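Local atomic coordinates of coatomer subunit delta (Saccharomyces cerevisiae, PDB entry 5FJZ), a protein that forms part of the coatomer coat of Golgi vesicles, which probably binds dilysine-tagged cargo for retrograde transport to the endoplasmic reticulum, and interacts with Dsl1. Residues N170-V182 with I192-A206. Residues are numbered along the deposited sequence; the frame is centred on the assembly and turned at random. Where two conformers were deposited one is given.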
ATOM      1  N   ASN A 170      34.287 -13.954   5.712  1.00 21.30           N
ATOM      2  CA  ASN A 170      35.544 -14.516   5.208  1.00 22.24           C
ATOM      3  C   ASN A 170      36.428 -13.383   4.731  1.00 24.60           C
ATOM      4  O   ASN A 170      36.393 -12.919   3.585  1.00 22.36           O
ATOM      5  CB  ASN A 170      35.182 -15.622   4.189  1.00 21.55           C
ATOM      6  CG  ASN A 170      34.384 -16.765   4.859  1.00 24.58           C
ATOM      7  OD1 ASN A 170      34.530 -17.025   6.059  1.00 30.54           O
ATOM      8  ND2 ASN A 170      33.530 -17.441   4.091  1.00 26.81           N
ATOM      9  N   THR A 171      37.243 -12.890   5.666  1.00 26.63           N
ATOM     10  CA  THR A 171      38.026 -11.691   5.468  1.00 28.05           C
ATOM     11  C   THR A 171      39.078 -11.892   4.362  1.00 29.79           C
ATOM     12  O   THR A 171      39.468 -10.958   3.720  1.00 23.71           O
ATOM     13  CB  THR A 171      38.685 -11.216   6.768  1.00 35.93           C
ATOM     14  OG1 THR A 171      39.561 -12.244   7.237  1.00 40.43           O
ATOM     15  CG2 THR A 171      37.603 -10.919   7.897  1.00 30.33           C
ATOM     16  N   GLU A 172      39.478 -13.140   4.119  1.00 31.54           N
ATOM     17  CA  GLU A 172      40.529 -13.414   3.105  1.00 34.55           C
ATOM     18  C   GLU A 172      40.018 -13.220   1.680  1.00 28.61           C
ATOM     19  O   GLU A 172      40.798 -13.113   0.752  1.00 25.80           O
ATOM     20  CB  GLU A 172      41.027 -14.860   3.230  1.00 32.74           C
ATOM     21  CG  GLU A 172      39.903 -15.922   3.047  1.00 41.26           C
ATOM     22  CD  GLU A 172      39.314 -16.435   4.355  1.00 47.71           C
ATOM     23  OE1 GLU A 172      38.800 -15.547   5.077  1.00 50.95           O
ATOM     24  OE2 GLU A 172      39.350 -17.669   4.684  1.00 64.97           O
ATOM     25  N   SER A 173      38.700 -13.290   1.506  1.00 24.29           N
ATOM     26  CA  SER A 173      38.111 -13.099   0.187  1.00 21.63           C
ATOM     27  C   SER A 173      37.168 -11.890   0.131  1.00 19.31           C
ATOM     28  O   SER A 173      36.284 -11.877  -0.686  1.00 21.20           O
ATOM     29  CB  SER A 173      37.341 -14.332  -0.224  1.00 22.47           C
ATOM     30  OG  SER A 173      38.088 -15.463  -0.128  1.00 23.06           O
ATOM     31  N   SER A 174      37.313 -10.945   1.057  1.00 19.78           N
ATOM     32  CA  SER A 174      36.573  -9.726   1.074  1.00 20.51           C
ATOM     33  C   SER A 174      37.476  -8.542   0.905  1.00 23.03           C
ATOM     34  O   SER A 174      38.640  -8.512   1.392  1.00 28.37           O
ATOM     35  CB  SER A 174      35.747  -9.603   2.397  1.00 17.31           C
ATOM     36  OG  SER A 174      34.971 -10.731   2.662  1.00 21.20           O
ATOM     37  N   THR A 175      36.939  -7.503   0.295  1.00 20.36           N
ATOM     38  CA  THR A 175      37.655  -6.283   0.156  1.00 20.85           C
ATOM     39  C   THR A 175      37.815  -5.510   1.489  1.00 25.05           C
ATOM     40  O   THR A 175      38.877  -4.956   1.754  1.00 30.87           O
ATOM     41  CB  THR A 175      36.967  -5.417  -0.878  1.00 18.35           C
ATOM     42  OG1 THR A 175      36.856  -6.134  -2.081  1.00 19.57           O
ATOM     43  CG2 THR A 175      37.724  -4.084  -1.111  1.00 21.19           C
ATOM     44  N   CYS A 176      36.757  -5.378   2.272  1.00 29.51           N
ATOM     45  CA  CYS A 176      36.762  -4.508   3.482  1.00 35.03           C
ATOM     46  C   CYS A 176      36.847  -5.494   4.688  1.00 36.29           C
ATOM     47  O   CYS A 176      35.837  -6.079   5.047  1.00 27.31           O
ATOM     48  CB  CYS A 176      35.503  -3.622   3.410  1.00 42.19           C
ATOM     49  SG  CYS A 176      34.684  -3.052   4.923  1.00 42.55           S
ATOM     50  N   SER A 177      38.047  -5.842   5.220  1.00 44.99           N
ATOM     51  CA  SER A 177      38.090  -6.666   6.470  1.00 48.67           C
ATOM     52  C   SER A 177      37.726  -5.517   7.363  1.00 50.02           C
ATOM     53  O   SER A 177      38.478  -4.524   7.405  1.00 64.96           O
ATOM     54  CB  SER A 177      39.440  -7.274   6.984  1.00 50.75           C
ATOM     55  OG  SER A 177      40.478  -7.413   6.031  1.00 51.96           O
ATOM     56  N   ASP A 178      36.609  -5.664   8.061  1.00 41.61           N
ATOM     57  CA  ASP A 178      35.753  -4.543   8.456  1.00 45.47           C
ATOM     58  C   ASP A 178      34.216  -4.806   8.351  1.00 38.97           C
ATOM     59  O   ASP A 178      33.408  -4.195   9.079  1.00 36.77           O
ATOM     60  CB  ASP A 178      36.013  -3.339   7.598  1.00 44.19           C
ATOM     61  CG  ASP A 178      35.625  -2.069   8.282  1.00 48.27           C
ATOM     62  OD1 ASP A 178      35.447  -2.069   9.517  1.00 52.82           O
ATOM     63  OD2 ASP A 178      35.553  -1.068   7.554  1.00 54.44           O
ATOM     64  N   ALA A 179      33.824  -5.701   7.429  1.00 26.74           N
ATOM     65  CA  ALA A 179      32.405  -6.040   7.156  1.00 26.02           C
ATOM     66  C   ALA A 179      31.841  -6.581   8.435  1.00 25.88           C
ATOM     67  O   ALA A 179      32.568  -7.259   9.152  1.00 18.04           O
ATOM     68  CB  ALA A 179      32.328  -7.150   6.105  1.00 22.80           C
ATOM     69  N   GLU A 180      30.566  -6.333   8.706  1.00 24.39           N
ATOM     70  CA  GLU A 180      29.980  -6.823   9.935  1.00 26.51           C
ATOM     71  C   GLU A 180      28.463  -6.966   9.786  1.00 21.34           C
ATOM     72  O   GLU A 180      27.863  -6.205   9.076  1.00 18.22           O
ATOM     73  CB  GLU A 180      30.298  -5.874  11.127  1.00 30.81           C
ATOM     74  CG  GLU A 180      29.619  -4.532  11.021  1.00 33.77           C
ATOM     75  CD  GLU A 180      30.147  -3.461  11.981  1.00 41.94           C
ATOM     76  OE1 GLU A 180      30.699  -3.804  13.030  1.00 41.61           O
ATOM     77  OE2 GLU A 180      29.953  -2.255  11.691  1.00 46.44           O
ATOM     78  N   VAL A 181      27.890  -7.912  10.522  1.00 18.74           N
ATOM     79  CA  VAL A 181      26.458  -8.000  10.568  1.00 20.66           C
ATOM     80  C   VAL A 181      25.927  -6.773  11.282  1.00 19.53           C
ATOM     81  O   VAL A 181      26.537  -6.280  12.268  1.00 20.50           O
ATOM     82  CB  VAL A 181      25.886  -9.381  10.932  1.00 26.27           C
ATOM     83  CG1 VAL A 181      26.924 -10.463  11.087  1.00 32.19           C
ATOM     84  CG2 VAL A 181      24.794  -9.343  11.963  1.00 24.04           C
ATOM     85  N   VAL A 182      24.794  -6.290  10.801  1.00 15.40           N
ATOM     86  CA  VAL A 182      24.107  -5.131  11.350  1.00 16.27           C
ATOM     87  C   VAL A 182      22.613  -5.376  11.375  1.00 16.82           C
ATOM     88  O   VAL A 182      22.080  -6.192  10.627  1.00 14.44           O
ATOM     89  CB  VAL A 182      24.372  -3.804  10.554  1.00 17.01           C
ATOM     90  CG1 VAL A 182      25.829  -3.367  10.702  1.00 18.99           C
ATOM     91  CG2 VAL A 182      23.943  -3.950   9.168  1.00 16.61           C
ATOM     92  N   ILE A 192      24.482  -7.485   6.320  1.00 13.33           N
ATOM     93  CA  ILE A 192      25.948  -7.283   6.461  1.00 13.80           C
ATOM     94  C   ILE A 192      26.302  -5.971   5.858  1.00 14.64           C
ATOM     95  O   ILE A 192      25.993  -5.691   4.694  1.00 19.43           O
ATOM     96  CB  ILE A 192      26.808  -8.409   5.758  1.00 15.06           C
ATOM     97  CG1 ILE A 192      26.434  -9.750   6.330  1.00 17.00           C
ATOM     98  CG2 ILE A 192      28.295  -8.031   5.956  1.00 16.87           C
ATOM     99  CD1 ILE A 192      26.889 -10.960   5.476  1.00 19.65           C
ATOM    100  N   LYS A 193      27.012  -5.157   6.607  1.00 16.29           N
ATOM    101  CA  LYS A 193      27.402  -3.881   6.144  1.00 14.95           C
ATOM    102  C   LYS A 193      28.824  -3.840   5.810  1.00 18.57           C
ATOM    103  O   LYS A 193      29.653  -4.321   6.574  1.00 20.26           O
ATOM    104  CB  LYS A 193      27.183  -2.868   7.245  1.00 16.62           C
ATOM    105  CG  LYS A 193      27.624  -1.440   6.970  1.00 20.44           C
ATOM    106  CD  LYS A 193      26.834  -0.407   7.808  1.00 30.35           C
ATOM    107  CE  LYS A 193      27.656   0.201   8.907  1.00 33.80           C
ATOM    108  NZ  LYS A 193      28.228  -0.761   9.859  1.00 45.35           N
ATOM    109  N   ILE A 194      29.131  -3.146   4.738  1.00 17.93           N
ATOM    110  CA  ILE A 194      30.487  -2.819   4.377  0.50 21.35           C
ATOM    111  C   ILE A 194      30.701  -1.319   4.548  1.00 22.37           C
ATOM    112  O   ILE A 194      29.840  -0.498   4.183  1.00 20.18           O
ATOM    113  CB  ILE A 194      30.787  -3.344   2.947  0.50 24.71           C
ATOM    114  CG1 ILE A 194      31.593  -4.617   3.107  0.50 26.79           C
ATOM    115  CG2 ILE A 194      31.607  -2.409   2.086  0.50 23.68           C
ATOM    116  CD1 ILE A 194      31.423  -5.497   1.903  0.50 30.42           C
ATOM    117  N   SER A 195      31.838  -0.947   5.096  1.00 22.02           N
ATOM    118  CA  SER A 195      32.116   0.459   5.404  1.00 23.69           C
ATOM    119  C   SER A 195      32.195   1.384   4.223  1.00 24.06           C
ATOM    120  O   SER A 195      31.629   2.475   4.254  1.00 17.94           O
ATOM    121  CB  SER A 195      33.426   0.557   6.210  1.00 26.33           C
ATOM    122  OG  SER A 195      33.241   1.462   7.265  1.00 39.23           O
ATOM    123  N   LYS A 196      32.858   0.938   3.148  1.00 25.20           N
ATOM    124  CA  LYS A 196      33.036   1.721   1.948  1.00 26.18           C
ATOM    125  C   LYS A 196      33.127   0.876   0.687  1.00 22.50           C
ATOM    126  O   LYS A 196      33.730  -0.213   0.705  1.00 23.63           O
ATOM    127  CB  LYS A 196      34.388   2.480   1.985  1.00 32.80           C
ATOM    128  CG  LYS A 196      34.507   3.549   3.071  1.00 43.61           C
ATOM    129  CD  LYS A 196      35.943   4.059   3.132  1.00 51.95           C
ATOM    130  CE  LYS A 196      36.323   4.579   4.515  1.00 58.79           C
ATOM    131  NZ  LYS A 196      35.701   5.902   4.812  1.00 60.85           N
ATOM    132  N   ILE A 197      32.651   1.447  -0.388  1.00 21.54           N
ATOM    133  CA  ILE A 197      32.952   1.041  -1.767  1.00 25.37           C
ATOM    134  C   ILE A 197      33.545   2.255  -2.465  1.00 25.66           C
ATOM    135  O   ILE A 197      32.832   3.211  -2.784  1.00 22.20           O
ATOM    136  CB  ILE A 197      31.769   0.512  -2.590  1.00 22.42           C
ATOM    137  CG1 ILE A 197      31.163  -0.686  -1.882  1.00 20.17           C
ATOM    138  CG2 ILE A 197      32.221   0.059  -4.005  1.00 21.97           C
ATOM    139  CD1 ILE A 197      29.926  -1.271  -2.595  1.00 22.74           C
ATOM    140  N   ALA A 198      34.866   2.203  -2.693  1.00 24.84           N
ATOM    141  CA  ALA A 198      35.588   3.296  -3.300  1.00 27.87           C
ATOM    142  C   ALA A 198      35.090   3.618  -4.726  1.00 29.12           C
ATOM    143  O   ALA A 198      34.543   2.750  -5.434  1.00 23.48           O
ATOM    144  CB  ALA A 198      37.087   2.963  -3.341  1.00 33.62           C
ATOM    145  N   ALA A 199      35.211   4.889  -5.106  1.00 30.68           N
ATOM    146  CA  ALA A 199      34.868   5.308  -6.467  1.00 35.18           C
ATOM    147  C   ALA A 199      35.526   4.405  -7.479  1.00 32.45           C
ATOM    148  O   ALA A 199      36.722   4.079  -7.359  1.00 27.94           O
ATOM    149  CB  ALA A 199      35.294   6.757  -6.680  1.00 39.35           C
ATOM    150  N   ASN A 200      34.748   3.977  -8.455  1.00 29.80           N
ATOM    151  CA  ASN A 200      35.233   3.183  -9.583  1.00 28.56           C
ATOM    152  C   ASN A 200      35.859   1.822  -9.261  1.00 32.60           C
ATOM    153  O   ASN A 200      36.481   1.193 -10.087  1.00 36.18           O
ATOM    154  CB  ASN A 200      36.125   4.036 -10.472  1.00 32.09           C
ATOM    155  CG  ASN A 200      35.328   5.054 -11.265  1.00 34.67           C
ATOM    156  OD1 ASN A 200      35.494   6.257 -11.099  1.00 37.59           O
ATOM    157  ND2 ASN A 200      34.438   4.573 -12.103  1.00 29.90           N
ATOM    158  N   ASP A 201      35.656   1.345  -8.042  1.00 35.67           N
ATOM    159  CA  ASP A 201      36.354   0.157  -7.600  1.00 31.57           C
ATOM    160  C   ASP A 201      35.498  -1.078  -7.824  1.00 26.67           C
ATOM    161  O   ASP A 201      34.276  -0.999  -7.744  1.00 25.61           O
ATOM    162  CB  ASP A 201      36.747   0.300  -6.094  1.00 42.93           C
ATOM    163  CG  ASP A 201      38.188  -0.272  -5.781  1.00 50.35           C
ATOM    164  OD1 ASP A 201      39.120  -0.178  -6.638  1.00 54.72           O
ATOM    165  OD2 ASP A 201      38.371  -0.785  -4.646  1.00 56.06           O
ATOM    166  N   ALA A 202      36.171  -2.214  -7.963  1.00 20.65           N
ATOM    167  CA  ALA A 202      35.596  -3.513  -7.922  1.00 22.55           C
ATOM    168  C   ALA A 202      36.099  -4.269  -6.677  1.00 25.20           C
ATOM    169  O   ALA A 202      37.273  -4.203  -6.283  1.00 26.77           O
ATOM    170  CB  ALA A 202      35.882  -4.271  -9.144  1.00 20.56           C
ATOM    171  N   GLY A 203      35.190  -4.900  -6.002  1.00 20.28           N
ATOM    172  CA  GLY A 203      35.500  -5.576  -4.751  1.00 18.34           C
ATOM    173  C   GLY A 203      34.582  -6.716  -4.521  1.00 15.38           C
ATOM    174  O   GLY A 203      33.759  -7.075  -5.374  1.00 14.93           O
ATOM    175  N   ALA A 204      34.649  -7.269  -3.314  1.00 17.10           N
ATOM    176  CA  ALA A 204      33.897  -8.475  -3.002  1.00 17.04           C
ATOM    177  C   ALA A 204      33.608  -8.563  -1.551  1.00 15.34           C
ATOM    178  O   ALA A 204      34.438  -8.115  -0.670  1.00 15.03           O
ATOM    179  CB  ALA A 204      34.705  -9.704  -3.421  1.00 17.03           C
ATOM    180  N   LEU A 205      32.497  -9.192  -1.264  1.00 15.92           N
ATOM    181  CA  LEU A 205      32.170  -9.601   0.126  1.00 17.32           C
ATOM    182  C   LEU A 205      31.972 -11.097   0.158  1.00 13.50           C
ATOM    183  O   LEU A 205      31.103 -11.642  -0.547  1.00 15.49           O
ATOM    184  CB  LEU A 205      30.869  -8.883   0.571  1.00 16.45           C
ATOM    185  CG  LEU A 205      30.262  -9.304   1.898  1.00 15.37           C
ATOM    186  CD1 LEU A 205      31.187  -9.003   3.055  1.00 16.26           C
ATOM    187  CD2 LEU A 205      28.913  -8.594   2.205  1.00 17.23           C
ATOM    188  N   ALA A 206      32.586 -11.747   1.149  1.00 15.26           N
ATOM    189  CA  ALA A 206      32.524 -13.150   1.254  1.00 13.31           C
ATOM    190  C   ALA A 206      32.198 -13.602   2.654  1.00 14.04           C
ATOM    191  O   ALA A 206      32.751 -13.078   3.630  1.00 16.83           O
ATOM    192  CB  ALA A 206      33.905 -13.754   0.767  1.00 14.22           C
TER
HETATM  193  O   HOH W   1      30.930  -2.207   8.297  1.00 27.33           O
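The methyl group of Ala-179 sits among three aliphatic branches: CD1 of Leu-205, 3.7 Å from its CB, CG1 of Ile-194 and CG2 of Ile-192. A single methyl suits a spot hemmed in by such branched neighbours, and Phe-157 backs Ile-194 and Leu-205 from the next strand. Cys-176 borders this cluster, its SG lying 3.9 Å from Ile-194 CG1 while also accepting a hydrogen bond from Ser-195 N at 3.5 Å, so the soft sulfur serves an apolar and a polar neighbour at once. All this belongs to the mu-homology domain, an elongated beta-sheet fold; residues 170-182 bridge two of its sheets, meeting strand 202-206 of one and strand 192-194 of the other. On the first, Ala-204 is gripped twice by Thr-175: Thr-175 N reaches Ala-204 O in the carbonyl plane, and OG1, anti to its own carbonyl carbon (chi1 -56°), accepts from Ala-204 N at 2.8 Å. Next along, Ser-174 OG takes the N-H of Ala-206 at 3.0 Å and donates to Asn-170 O, which Ser-173 N approaches from the opposite face. With an alanine here in place of Ser-174, Ala-206 N would probably lose this acceptor, and the side-chain tie that holds the turn against Asn-170 O would go with it. Asn-170 N completes the row at Ala-206 O, and its ND2 bonds Thr-208. On the second sheet, Glu-180 and Lys-193 form an antiparallel hydrogen-bonded pair, the N-H of Lys-193 pointing nearly straight at Glu-180 O (171° at the hydrogen). Their side chains run alongside each other the same way, and Lys-193, bent at chi3 and chi4, brings NZ to 2.9 Å from Glu-180 OE2 in a salt bridge. Val-182 CG1 lies 3.6 Å from Lys-193 NZ, and a water joins Lys-193 O to Asp-178 O.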